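Local coordinates for protein INRS (Synechocystis sp., PDB 5FMN) that responds to nickel as a transcriptional regulator of the CsoR-like family and probably represses transcription by binding DNA, at residues 44-49 against 53-58; 34-39 against 64-69; 83-88 against 96-101. All blocks are in the same frame, centred on the assembly; numbering follows the deposited sequence. Where two conformers were deposited one is given.

Contact 1 of 3, residues 44-49 against 53-58; sequences KTMVQE and CPEVLI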
ATOM      1  N   LYS B  44     -17.888 -13.109  -6.247  1.00 48.67           N
ATOM      2  CA  LYS B  44     -19.120 -12.670  -6.922  1.00 61.82           C
ATOM      3  C   LYS B  44     -20.331 -13.445  -6.409  1.00 60.01           C
ATOM      4  O   LYS B  44     -21.341 -12.852  -6.030  1.00 60.06           O
ATOM      5  CB  LYS B  44     -18.979 -12.783  -8.434  1.00 58.75           C
ATOM      6  CG  LYS B  44     -20.248 -12.444  -9.184  1.00 65.95           C
ATOM      7  CD  LYS B  44     -19.991 -12.143 -10.661  1.00 56.34           C
ATOM      8  CE  LYS B  44     -19.022 -13.133 -11.286  1.00 51.30           C
ATOM      9  NZ  LYS B  44     -19.329 -13.412 -12.702  1.00 47.66           N
ATOM     10  N   THR B  45     -20.203 -14.762  -6.353  1.00 53.80           N
ATOM     11  CA  THR B  45     -21.182 -15.599  -5.673  1.00 57.17           C
ATOM     12  C   THR B  45     -21.518 -15.130  -4.250  1.00 56.36           C
ATOM     13  O   THR B  45     -22.680 -15.074  -3.878  1.00 65.09           O
ATOM     14  CB  THR B  45     -20.693 -17.052  -5.628  1.00 70.49           C
ATOM     15  OG1 THR B  45     -20.701 -17.593  -6.953  1.00 66.18           O
ATOM     16  CG2 THR B  45     -21.581 -17.913  -4.737  1.00 76.56           C
ATOM     17  N   MET B  46     -20.511 -14.776  -3.461  1.00 57.03           N
ATOM     18  CA  MET B  46     -20.745 -14.324  -2.085  1.00 60.51           C
ATOM     19  C   MET B  46     -21.608 -13.069  -2.036  1.00 61.23           C
ATOM     20  O   MET B  46     -22.381 -12.862  -1.112  1.00 73.45           O
ATOM     21  CB  MET B  46     -19.422 -14.007  -1.366  1.00 65.06           C
ATOM     22  CG  MET B  46     -18.632 -15.226  -0.913  1.00 66.25           C
ATOM     23  SD  MET B  46     -17.131 -14.789   0.007  1.00 76.39           S
ATOM     24  CE  MET B  46     -17.818 -13.980   1.451  1.00 93.04           C
ATOM     25  N   VAL B  47     -21.386 -12.174  -2.980  1.00 67.10           N
ATOM     26  CA  VAL B  47     -22.141 -10.941  -3.036  1.00 65.70           C
ATOM     27  C   VAL B  47     -23.610 -11.222  -3.402  1.00 65.32           C
ATOM     28  O   VAL B  47     -24.514 -10.677  -2.770  1.00 74.59           O
ATOM     29  CB  VAL B  47     -21.486  -9.966  -4.029  1.00 65.17           C
ATOM     30  CG1 VAL B  47     -22.393  -8.775  -4.326  1.00 82.67           C
ATOM     31  CG2 VAL B  47     -20.149  -9.485  -3.486  1.00 61.04           C
ATOM     32  N   GLN B  48     -23.838 -12.089  -4.392  1.00 66.54           N
ATOM     33  CA  GLN B  48     -25.191 -12.481  -4.807  1.00 69.00           C
ATOM     34  C   GLN B  48     -25.977 -13.118  -3.661  1.00 74.95           C
ATOM     35  O   GLN B  48     -27.178 -12.940  -3.567  1.00 83.53           O
ATOM     36  CB  GLN B  48     -25.133 -13.416  -6.019  1.00 72.21           C
ATOM     37  CG  GLN B  48     -24.712 -12.689  -7.292  1.00 70.24           C
ATOM     38  CD  GLN B  48     -24.363 -13.607  -8.452  1.00 76.03           C
ATOM     39  OE1 GLN B  48     -23.766 -14.672  -8.271  1.00 94.99           O
ATOM     40  NE2 GLN B  48     -24.678 -13.168  -9.661  1.00 70.43           N
ATOM     41  N   GLU B  49     -25.278 -13.774  -2.743  1.00 75.41           N
ATOM     42  CA  GLU B  49     -25.898 -14.374  -1.571  1.00 71.73           C
ATOM     43  C   GLU B  49     -25.945 -13.444  -0.336  1.00 84.66           C
ATOM     44  O   GLU B  49     -26.156 -13.904   0.787  1.00 84.67           O
ATOM     45  CB  GLU B  49     -25.167 -15.680  -1.237  1.00 73.56           C
ATOM     46  CG  GLU B  49     -25.285 -16.734  -2.333  1.00 80.18           C
ATOM     47  CD  GLU B  49     -24.513 -18.008  -2.009  1.00 84.79           C
ATOM     48  OE1 GLU B  49     -23.868 -18.060  -0.936  1.00 88.04           O
ATOM     49  OE2 GLU B  49     -24.529 -18.956  -2.839  1.00 70.80           O
ATOM     50  N   CYS B  53     -20.339  -8.185   5.049  1.00 79.87           N
ATOM     51  CA  CYS B  53     -19.276  -7.387   4.435  1.00 77.86           C
ATOM     52  C   CYS B  53     -17.850  -7.831   4.845  1.00 74.39           C
ATOM     53  O   CYS B  53     -16.986  -7.953   3.979  1.00 64.30           O
ATOM     54  CB  CYS B  53     -19.515  -5.867   4.630  1.00 86.28           C
ATOM     55  SG  CYS B  53     -20.873  -5.169   3.600  1.00 80.44           S
ATOM     56  N   PRO B  54     -17.620  -8.142   6.140  1.00 71.48           N
ATOM     57  CA  PRO B  54     -16.273  -8.576   6.553  1.00 71.49           C
ATOM     58  C   PRO B  54     -15.811  -9.888   5.932  1.00 66.73           C
ATOM     59  O   PRO B  54     -14.629 -10.006   5.600  1.00 67.43           O
ATOM     60  CB  PRO B  54     -16.408  -8.756   8.070  1.00 82.84           C
ATOM     61  CG  PRO B  54     -17.499  -7.818   8.464  1.00 74.21           C
ATOM     62  CD  PRO B  54     -18.440  -7.719   7.295  1.00 67.67           C
ATOM     63  N   GLU B  55     -16.727 -10.851   5.790  1.00 61.89           N
ATOM     64  CA  GLU B  55     -16.451 -12.095   5.044  1.00 76.98           C
ATOM     65  C   GLU B  55     -16.058 -11.825   3.592  1.00 70.52           C
ATOM     66  O   GLU B  55     -15.136 -12.456   3.068  1.00 68.77           O
ATOM     67  CB  GLU B  55     -17.657 -13.050   5.034  1.00 78.85           C
ATOM     68  CG  GLU B  55     -17.991 -13.699   6.364  1.00 89.17           C
ATOM     69  CD  GLU B  55     -19.132 -14.716   6.249  1.00102.21           C
ATOM     70  OE1 GLU B  55     -19.529 -15.073   5.115  1.00 79.56           O
ATOM     71  OE2 GLU B  55     -19.615 -15.193   7.303  1.00102.30           O
ATOM     72  N   VAL B  56     -16.799 -10.936   2.930  1.00 59.52           N
ATOM     73  CA  VAL B  56     -16.528 -10.597   1.538  1.00 63.29           C
ATOM     74  C   VAL B  56     -15.156  -9.923   1.429  1.00 63.53           C
ATOM     75  O   VAL B  56     -14.335 -10.313   0.577  1.00 56.40           O
ATOM     76  CB  VAL B  56     -17.638  -9.713   0.920  1.00 63.29           C
ATOM     77  CG1 VAL B  56     -17.249  -9.240  -0.481  1.00 57.87           C
ATOM     78  CG2 VAL B  56     -18.952 -10.476   0.844  1.00 56.77           C
ATOM     79  N   LEU B  57     -14.877  -8.983   2.335  1.00 52.98           N
ATOM     80  CA  LEU B  57     -13.584  -8.278   2.336  1.00 56.83           C
ATOM     81  C   LEU B  57     -12.382  -9.186   2.618  1.00 62.93           C
ATOM     82  O   LEU B  57     -11.280  -8.947   2.076  1.00 56.75           O
ATOM     83  CB  LEU B  57     -13.587  -7.097   3.318  1.00 53.91           C
ATOM     84  CG  LEU B  57     -14.504  -5.932   2.920  1.00 57.93           C
ATOM     85  CD1 LEU B  57     -14.531  -4.862   3.993  1.00 59.93           C
ATOM     86  CD2 LEU B  57     -14.092  -5.323   1.592  1.00 55.21           C
ATOM     87  N   ILE B  58     -12.592 -10.194   3.467  1.00 57.43           N
ATOM     88  CA  ILE B  58     -11.578 -11.209   3.748  1.00 59.70           C
ATOM     89  C   ILE B  58     -11.204 -11.966   2.475  1.00 52.41           C
ATOM     90  O   ILE B  58     -10.030 -12.250   2.233  1.00 54.78           O
ATOM     91  CB  ILE B  58     -12.079 -12.203   4.835  1.00 70.98           C
ATOM     92  CG1 ILE B  58     -11.904 -11.596   6.237  1.00 83.09           C
ATOM     93  CG2 ILE B  58     -11.343 -13.536   4.747  1.00 61.79           C
ATOM     94  CD1 ILE B  58     -12.938 -12.043   7.256  1.00 90.43           C
TER

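Contact 2 of 3, residues 34-39 against 64-69; sequences SRIEGH and RGALDR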
ATOM      1  N   SER B  34      -5.385 -18.640 -13.305  1.00 39.92           N
ATOM      2  CA  SER B  34      -6.668 -19.346 -13.336  1.00 40.04           C
ATOM      3  C   SER B  34      -7.262 -19.474 -11.986  1.00 38.34           C
ATOM      4  O   SER B  34      -8.445 -19.230 -11.843  1.00 40.45           O
ATOM      5  CB  SER B  34      -6.515 -20.716 -13.968  1.00 42.89           C
ATOM      6  OG  SER B  34      -6.170 -20.517 -15.340  1.00 50.55           O
ATOM      7  N   ARG B  35      -6.416 -19.740 -10.983  1.00 42.40           N
ATOM      8  CA  ARG B  35      -6.858 -19.791  -9.578  0.50 41.53           C
ATOM      9  C   ARG B  35      -7.391 -18.455  -9.101  1.00 43.01           C
ATOM     10  O   ARG B  35      -8.371 -18.389  -8.370  1.00 42.99           O
ATOM     11  CB  ARG B  35      -5.724 -20.223  -8.631  0.50 42.35           C
ATOM     12  CG  ARG B  35      -5.491 -21.726  -8.522  0.50 45.66           C
ATOM     13  CD  ARG B  35      -4.456 -22.031  -7.458  0.50 43.02           C
ATOM     14  NE  ARG B  35      -4.804 -23.139  -6.555  0.50 48.63           N
ATOM     15  CZ  ARG B  35      -4.967 -23.010  -5.231  0.50 46.70           C
ATOM     16  NH1 ARG B  35      -4.812 -21.820  -4.651  0.50 39.90           N
ATOM     17  NH2 ARG B  35      -5.295 -24.071  -4.486  0.50 36.38           N
ATOM     18  N   ILE B  36      -6.737 -17.381  -9.500  1.00 46.39           N
ATOM     19  CA  ILE B  36      -7.175 -16.024  -9.117  1.00 42.95           C
ATOM     20  C   ILE B  36      -8.516 -15.646  -9.748  1.00 38.81           C
ATOM     21  O   ILE B  36      -9.404 -15.107  -9.076  1.00 32.19           O
ATOM     22  CB  ILE B  36      -6.103 -15.027  -9.535  1.00 38.62           C
ATOM     23  CG1 ILE B  36      -4.930 -15.154  -8.588  1.00 39.85           C
ATOM     24  CG2 ILE B  36      -6.649 -13.626  -9.594  1.00 37.79           C
ATOM     25  CD1 ILE B  36      -3.694 -14.430  -9.087  1.00 44.28           C
ATOM     26  N   GLU B  37      -8.681 -16.015 -11.014  1.00 33.40           N
ATOM     27  CA  GLU B  37      -9.968 -15.923 -11.716  1.00 39.29           C
ATOM     28  C   GLU B  37     -11.116 -16.650 -10.991  1.00 41.59           C
ATOM     29  O   GLU B  37     -12.202 -16.092 -10.793  1.00 39.93           O
ATOM     30  CB  GLU B  37      -9.806 -16.517 -13.128  1.00 43.77           C
ATOM     31  CG  GLU B  37     -10.803 -15.997 -14.134  1.00 46.19           C
ATOM     32  CD  GLU B  37     -10.903 -16.888 -15.347  1.00 48.05           C
ATOM     33  OE1 GLU B  37      -9.839 -17.364 -15.815  1.00 35.54           O
ATOM     34  OE2 GLU B  37     -12.050 -17.091 -15.827  1.00 40.93           O
ATOM     35  N   GLY B  38     -10.870 -17.914 -10.628  1.00 48.67           N
ATOM     36  CA  GLY B  38     -11.841 -18.719  -9.862  1.00 50.56           C
ATOM     37  C   GLY B  38     -12.179 -18.106  -8.513  1.00 45.58           C
ATOM     38  O   GLY B  38     -13.292 -18.195  -8.036  1.00 47.33           O
ATOM     39  N   HIS B  39     -11.204 -17.453  -7.920  1.00 45.10           N
ATOM     40  CA  HIS B  39     -11.363 -16.816  -6.635  1.00 50.77           C
ATOM     41  C   HIS B  39     -12.169 -15.536  -6.726  1.00 46.49           C
ATOM     42  O   HIS B  39     -12.912 -15.203  -5.807  1.00 40.99           O
ATOM     43  CB  HIS B  39      -9.993 -16.475  -6.107  1.00 59.26           C
ATOM     44  CG  HIS B  39      -9.631 -17.200  -4.864  1.00 78.60           C
ATOM     45  ND1 HIS B  39      -9.932 -16.721  -3.607  1.00 86.11           N
ATOM     46  CD2 HIS B  39      -8.966 -18.368  -4.690  1.00 75.48           C
ATOM     47  CE1 HIS B  39      -9.464 -17.569  -2.708  1.00105.87           C
ATOM     48  NE2 HIS B  39      -8.888 -18.580  -3.339  1.00105.79           N
ATOM     49  N   ARG B  64      -6.316 -10.242  -3.622  1.00 37.22           N
ATOM     50  CA  ARG B  64      -5.270  -9.263  -3.758  1.00 42.90           C
ATOM     51  C   ARG B  64      -3.897  -9.851  -3.363  1.00 42.98           C
ATOM     52  O   ARG B  64      -2.899  -9.649  -4.055  1.00 40.30           O
ATOM     53  CB  ARG B  64      -5.591  -8.002  -2.938  1.00 53.65           C
ATOM     54  CG  ARG B  64      -4.387  -7.102  -2.802  1.00 60.40           C
ATOM     55  CD  ARG B  64      -4.557  -5.600  -2.814  1.00 70.95           C
ATOM     56  NE  ARG B  64      -3.181  -5.099  -2.781  1.00 78.43           N
ATOM     57  CZ  ARG B  64      -2.822  -3.835  -2.927  1.00 71.65           C
ATOM     58  NH1 ARG B  64      -3.723  -2.888  -3.167  1.00 68.69           N
ATOM     59  NH2 ARG B  64      -1.536  -3.527  -2.865  1.00 85.48           N
ATOM     60  N   GLY B  65      -3.854 -10.621  -2.288  1.00 39.21           N
ATOM     61  CA  GLY B  65      -2.615 -11.297  -1.898  1.00 39.43           C
ATOM     62  C   GLY B  65      -2.110 -12.223  -2.975  1.00 38.70           C
ATOM     63  O   GLY B  65      -0.917 -12.212  -3.302  1.00 44.85           O
ATOM     64  N   ALA B  66      -3.022 -12.985  -3.572  1.00 36.48           N
ATOM     65  CA  ALA B  66      -2.654 -13.912  -4.652  1.00 39.09           C
ATOM     66  C   ALA B  66      -2.111 -13.181  -5.856  1.00 42.34           C
ATOM     67  O   ALA B  66      -1.226 -13.684  -6.546  1.00 45.99           O
ATOM     68  CB  ALA B  66      -3.844 -14.759  -5.083  1.00 37.46           C
ATOM     69  N   LEU B  67      -2.737 -12.050  -6.169  1.00 42.32           N
ATOM     70  CA  LEU B  67      -2.285 -11.206  -7.267  1.00 42.92           C
ATOM     71  C   LEU B  67      -0.872 -10.681  -7.036  1.00 39.34           C
ATOM     72  O   LEU B  67      -0.063 -10.666  -7.951  1.00 36.35           O
ATOM     73  CB  LEU B  67      -3.260 -10.056  -7.461  1.00 45.85           C
ATOM     74  CG  LEU B  67      -3.124  -9.207  -8.720  1.00 51.73           C
ATOM     75  CD1 LEU B  67      -3.311 -10.044  -9.981  1.00 48.89           C
ATOM     76  CD2 LEU B  67      -4.132  -8.072  -8.676  1.00 50.76           C
ATOM     77  N   ASP B  68      -0.613 -10.204  -5.817  1.00 42.03           N
ATOM     78  CA  ASP B  68       0.681  -9.672  -5.444  1.00 40.18           C
ATOM     79  C   ASP B  68       1.760 -10.732  -5.618  1.00 38.99           C
ATOM     80  O   ASP B  68       2.800 -10.440  -6.171  1.00 42.04           O
ATOM     81  CB  ASP B  68       0.666  -9.181  -3.993  1.00 54.91           C
ATOM     82  CG  ASP B  68      -0.089  -7.855  -3.803  1.00 59.97           C
ATOM     83  OD1 ASP B  68      -0.404  -7.167  -4.790  1.00 64.33           O
ATOM     84  OD2 ASP B  68      -0.332  -7.493  -2.633  1.00 71.60           O
ATOM     85  N   ARG B  69       1.484 -11.970  -5.210  1.00 50.29           N
ATOM     86  CA  ARG B  69       2.469 -13.066  -5.286  1.00 47.06           C
ATOM     87  C   ARG B  69       2.778 -13.449  -6.719  1.00 45.29           C
ATOM     88  O   ARG B  69       3.928 -13.709  -7.038  1.00 46.23           O
ATOM     89  CB  ARG B  69       2.006 -14.299  -4.520  1.00 45.73           C
ATOM     90  CG  ARG B  69       1.865 -14.050  -3.014  1.00 62.18           C
ATOM     91  CD  ARG B  69       1.710 -15.331  -2.184  1.00 62.51           C
ATOM     92  NE  ARG B  69       0.659 -16.204  -2.722  1.00 72.76           N
ATOM     93  CZ  ARG B  69      -0.643 -16.148  -2.409  1.00 68.36           C
ATOM     94  NH1 ARG B  69      -1.112 -15.256  -1.530  1.00 55.35           N
ATOM     95  NH2 ARG B  69      -1.494 -16.981  -3.017  1.00 66.77           N
TER

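Contact 3 of 3, residues 83-88 against 96-101; sequences ITRAAA and LAELKE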
ATOM      1  N   ILE B  83      19.942  -9.068 -14.306  1.00 39.24           N
ATOM      2  CA  ILE B  83      21.251  -9.252 -13.684  1.00 45.94           C
ATOM      3  C   ILE B  83      22.124 -10.289 -14.410  1.00 44.35           C
ATOM      4  O   ILE B  83      23.358 -10.121 -14.497  1.00 40.30           O
ATOM      5  CB  ILE B  83      21.143  -9.561 -12.176  1.00 43.00           C
ATOM      6  CG1 ILE B  83      22.499  -9.293 -11.506  1.00 42.70           C
ATOM      7  CG2 ILE B  83      20.725 -10.998 -11.944  1.00 45.94           C
ATOM      8  CD1 ILE B  83      22.552  -9.633 -10.030  1.00 45.03           C
ATOM      9  N   THR B  84      21.491 -11.340 -14.935  1.00 43.60           N
ATOM     10  CA  THR B  84      22.179 -12.327 -15.776  1.00 43.59           C
ATOM     11  C   THR B  84      22.765 -11.695 -17.068  1.00 44.95           C
ATOM     12  O   THR B  84      23.930 -11.885 -17.394  1.00 43.01           O
ATOM     13  CB  THR B  84      21.233 -13.495 -16.152  1.00 39.46           C
ATOM     14  OG1 THR B  84      20.833 -14.213 -14.964  1.00 34.30           O
ATOM     15  CG2 THR B  84      21.912 -14.433 -17.105  1.00 37.00           C
ATOM     16  N   ARG B  85      21.954 -10.921 -17.771  1.00 46.29           N
ATOM     17  CA  ARG B  85      22.384 -10.224 -18.993  1.00 50.82           C
ATOM     18  C   ARG B  85      23.502  -9.193 -18.740  1.00 48.53           C
ATOM     19  O   ARG B  85      24.382  -9.012 -19.580  1.00 57.90           O
ATOM     20  CB  ARG B  85      21.175  -9.558 -19.637  1.00 58.33           C
ATOM     21  CG  ARG B  85      21.296  -9.249 -21.119  1.00 66.85           C
ATOM     22  CD  ARG B  85      19.916  -9.109 -21.774  1.00 65.97           C
ATOM     23  NE  ARG B  85      19.048  -8.181 -21.038  1.00 68.07           N
ATOM     24  CZ  ARG B  85      17.858  -8.476 -20.501  1.00 57.42           C
ATOM     25  NH1 ARG B  85      17.298  -9.659 -20.681  1.00 59.49           N
ATOM     26  NH2 ARG B  85      17.219  -7.566 -19.776  1.00 53.96           N
ATOM     27  N   ALA B  86      23.481  -8.554 -17.571  1.00 42.84           N
ATOM     28  CA  ALA B  86      24.560  -7.680 -17.107  1.00 42.43           C
ATOM     29  C   ALA B  86      25.899  -8.374 -16.901  1.00 41.33           C
ATOM     30  O   ALA B  86      26.938  -7.875 -17.346  1.00 56.52           O
ATOM     31  CB  ALA B  86      24.153  -6.972 -15.805  1.00 45.28           C
ATOM     32  N   ALA B  87      25.889  -9.499 -16.209  1.00 45.32           N
ATOM     33  CA  ALA B  87      27.097 -10.318 -16.095  1.00 46.48           C
ATOM     34  C   ALA B  87      27.610 -10.785 -17.456  1.00 46.99           C
ATOM     35  O   ALA B  87      28.816 -10.706 -17.711  1.00 49.72           O
ATOM     36  CB  ALA B  87      26.856 -11.497 -15.182  1.00 48.22           C
ATOM     37  N   ALA B  88      26.696 -11.181 -18.344  1.00 45.61           N
ATOM     38  CA  ALA B  88      27.056 -11.831 -19.611  1.00 50.26           C
ATOM     39  C   ALA B  88      27.606 -10.851 -20.619  1.00 51.84           C
ATOM     40  O   ALA B  88      28.571 -11.146 -21.359  1.00 55.81           O
ATOM     41  CB  ALA B  88      25.848 -12.542 -20.205  1.00 44.07           C
ATOM     42  N   LEU B  96      20.043  -1.824 -15.525  1.00 45.84           N
ATOM     43  CA  LEU B  96      19.442  -1.035 -14.446  1.00 53.00           C
ATOM     44  C   LEU B  96      18.125  -0.366 -14.862  1.00 48.07           C
ATOM     45  O   LEU B  96      17.177  -0.326 -14.095  1.00 48.75           O
ATOM     46  CB  LEU B  96      20.403   0.047 -13.951  1.00 54.35           C
ATOM     47  CG  LEU B  96      21.531  -0.398 -13.031  1.00 68.27           C
ATOM     48  CD1 LEU B  96      22.197   0.856 -12.477  1.00 81.59           C
ATOM     49  CD2 LEU B  96      21.058  -1.325 -11.916  1.00 66.86           C
ATOM     50  N   ALA B  97      18.107   0.212 -16.050  1.00 46.79           N
ATOM     51  CA  ALA B  97      16.973   1.007 -16.475  1.00 57.35           C
ATOM     52  C   ALA B  97      15.793   0.079 -16.768  1.00 54.11           C
ATOM     53  O   ALA B  97      14.664   0.458 -16.556  1.00 49.04           O
ATOM     54  CB  ALA B  97      17.337   1.838 -17.710  1.00 52.80           C
ATOM     55  N   GLU B  98      16.071  -1.123 -17.279  1.00 53.49           N
ATOM     56  CA  GLU B  98      15.057  -2.165 -17.435  1.00 57.13           C
ATOM     57  C   GLU B  98      14.445  -2.611 -16.111  1.00 55.67           C
ATOM     58  O   GLU B  98      13.252  -2.919 -16.018  1.00 54.80           O
ATOM     59  CB  GLU B  98      15.680  -3.406 -18.079  1.00 56.86           C
ATOM     60  CG  GLU B  98      15.638  -3.387 -19.589  1.00 72.81           C
ATOM     61  CD  GLU B  98      14.330  -3.917 -20.105  1.00 76.26           C
ATOM     62  OE1 GLU B  98      14.095  -5.139 -19.980  1.00 84.58           O
ATOM     63  OE2 GLU B  98      13.509  -3.092 -20.556  1.00 76.79           O
ATOM     64  N   LEU B  99      15.294  -2.746 -15.105  1.00 51.90           N
ATOM     65  CA  LEU B  99      14.822  -3.200 -13.828  1.00 56.68           C
ATOM     66  C   LEU B  99      13.925  -2.128 -13.278  1.00 57.61           C
ATOM     67  O   LEU B  99      12.882  -2.444 -12.719  1.00 47.49           O
ATOM     68  CB  LEU B  99      15.967  -3.430 -12.841  1.00 60.48           C
ATOM     69  CG  LEU B  99      15.754  -4.648 -11.949  1.00 70.00           C
ATOM     70  CD1 LEU B  99      16.901  -4.780 -10.962  1.00 68.76           C
ATOM     71  CD2 LEU B  99      14.421  -4.557 -11.218  1.00 79.01           C
ATOM     72  N   LYS B 100      14.361  -0.870 -13.388  1.00 60.11           N
ATOM     73  CA  LYS B 100      13.681   0.243 -12.727  1.00 66.48           C
ATOM     74  C   LYS B 100      12.304   0.486 -13.315  1.00 57.34           C
ATOM     75  O   LYS B 100      11.386   0.790 -12.563  1.00 51.08           O
ATOM     76  CB  LYS B 100      14.517   1.520 -12.768  1.00 72.26           C
ATOM     77  CG  LYS B 100      15.698   1.478 -11.804  1.00 81.91           C
ATOM     78  CD  LYS B 100      16.840   2.392 -12.212  1.00 99.50           C
ATOM     79  CE  LYS B 100      17.865   2.502 -11.097  1.00 99.19           C
ATOM     80  NZ  LYS B 100      18.721   3.703 -11.279  1.00 93.73           N
ATOM     81  N   GLU B 101      12.163   0.275 -14.628  1.00 40.68           N
ATOM     82  CA  GLU B 101      10.879   0.368 -15.286  1.00 52.60           C
ATOM     83  C   GLU B 101       9.915  -0.656 -14.727  1.00 63.66           C
ATOM     84  O   GLU B 101       8.725  -0.382 -14.570  1.00 63.17           O
ATOM     85  CB  GLU B 101      10.952   0.132 -16.821  1.00 52.07           C
ATOM     86  CG  GLU B 101       9.879   0.971 -17.562  1.00 61.76           C
ATOM     87  CD  GLU B 101       9.283   0.374 -18.858  1.00 71.45           C
ATOM     88  OE1 GLU B 101      10.018  -0.084 -19.774  1.00 74.41           O
ATOM     89  OE2 GLU B 101       8.036   0.465 -19.018  1.00 68.72           O
TER

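Contact 1 of 3, residues 44-49 against 53-58
Met46 reaches helix 53-89 by starting with CG anti to its own carbonyl carbon (chi1 -76°), running straight through chi2 and then bending at chi3 (64°), which turns the terminal methyl onto the backbone joining Glu55 to Val56. Met46 CE lies 3.5 Å from Glu55 O and 3.5 Å from Val56 N, and equally close to the carbonyl carbon between them, so the methyl sits over the face of this peptide group. It is flanked by Glu55 CB at 3.7 Å and by Val56 CG2 at 3.7 Å. The rest of the Glu55 side chain extends past the methyl, with its carboxylate at the outer margin. Beside it, Val47 CG2 and Val56 CG1 meet at 4.2 Å, the two valines crossing at about a right angle.

The segments are nearly antiparallel (171°), their axes approach to 10.1 Å, and the helix of 44-48 ends as Glu49 leaves helical geometry before the turn to Cys53. Val56 also packs on Ile74 of the second subunit. Cys53 points away from 44-49 and lies against His78 of that subunit, a placement consistent with the intersubunit metal site of CsoR-type sensors. The closed end of this helical hairpin, beside its connecting turn, is thus joined by apolar side-chain contacts and by a methionine methyl resting on a peptide group; with no hydrogen bond across the segments, the contact rests on van der Waals packing.

Contact 2 of 3, residues 34-39 against 64-69
Ile36 carries this contact, laying its longer branch against helix 53-89 at Ala66. Its CG1 comes to 3.7 Å from Ala66 CB, while Ile36 CD1 reaches beyond that methyl to lie 3.6 Å from Ala66 O. The same end methyl is 3.9 Å from Leu67 N and has a looser apolar neighbour in Leu67 CD1, at 4.5 Å. Placing CG1 anti to the carbonyl carbon (chi1 -74°) sends this branch across the gap. Because Ala66 presents just one methyl, the side chain of Ile36 can come down on the helix backbone itself, and the two CA atoms of Ile36 and Ala66 are 6.7 Å apart.

Around this first shell, Ile36 also packs on Val70 of its own chain and on Ile40 of the second subunit, and Leu67 packs on Val63 of that subunit. On the outer side, the Arg69 guanidinium folds back so that one face covers Ala66 CA, displaced toward the rim of the group. Facing away from 34-39, Arg64 and Asp68 form a long in-plane ion pair within the helix and exchange reciprocal salt bridges with Asp68 and Arg64 of the second subunit, tying helix 53-89 to its counterpart. Two such helices from each of two subunits, packed together, are consistent with the antiparallel four-helix bundle at the core of CsoR-family dimers.

Contact 3 of 3, residues 83-88 against 96-101
Arg85, near the end of helix 53-89, and Glu98, on helix 92-106 that folds back beside it, stand on regular helical backbone with their CA atoms 11.0 Å apart. Long side chains are needed to span that distance, and the meeting is confined to their charged ends: Arg85 NH2 and Glu98 OE1 form a long salt bridge of 4.0 Å. Arg85 leaves its helix with CG anti to the backbone N (chi1 -158°) and bends at chi3, bringing NH2 round toward the other helix. Glu98 bends at chi2 (-85°), and the two side chains cross at about a right angle. Their flat groups are 59° apart, so carboxylate and guanidinium do not face each other squarely.

Arg85 NH2 has its stronger partner in Glu95 OE1, in the same chain just ahead of residues 96-101. Glu98 also packs on Cys82, and its backbone oxygen accepts a hydrogen bond from His78 NE2. On another side of the helix pair, Leu96 and Leu99 pack on Asn80 and Ile83 of the third subunit. The Arg85 cation is thus shared between two acidic side chains, and Glu98 probably adds only a modest electrostatic attraction to the firmer bridge with Glu95.

In the fold
Helix 53-89 takes part in all three contacts. Contacts 1 and 2 hold the same antiparallel partner, helix 26-48, against it at sites whose centres are 16 Å apart, with nearest atoms about 5 Å apart. Contact 3 belongs to the other end, where helix 92-106 folds back; its centre is 42 Å from that of contact 1, across the chain's centre, and 28 Å from that of contact 2. His78 relates these distant ends through the assembly: its NE2 is hydrogen-bonded to Glu98 O in its own chain, whereas Cys53 packs on the His78 of the second subunit. Contacts 1 and 2 border that second subunit, while contact 3 lies chiefly beside the third.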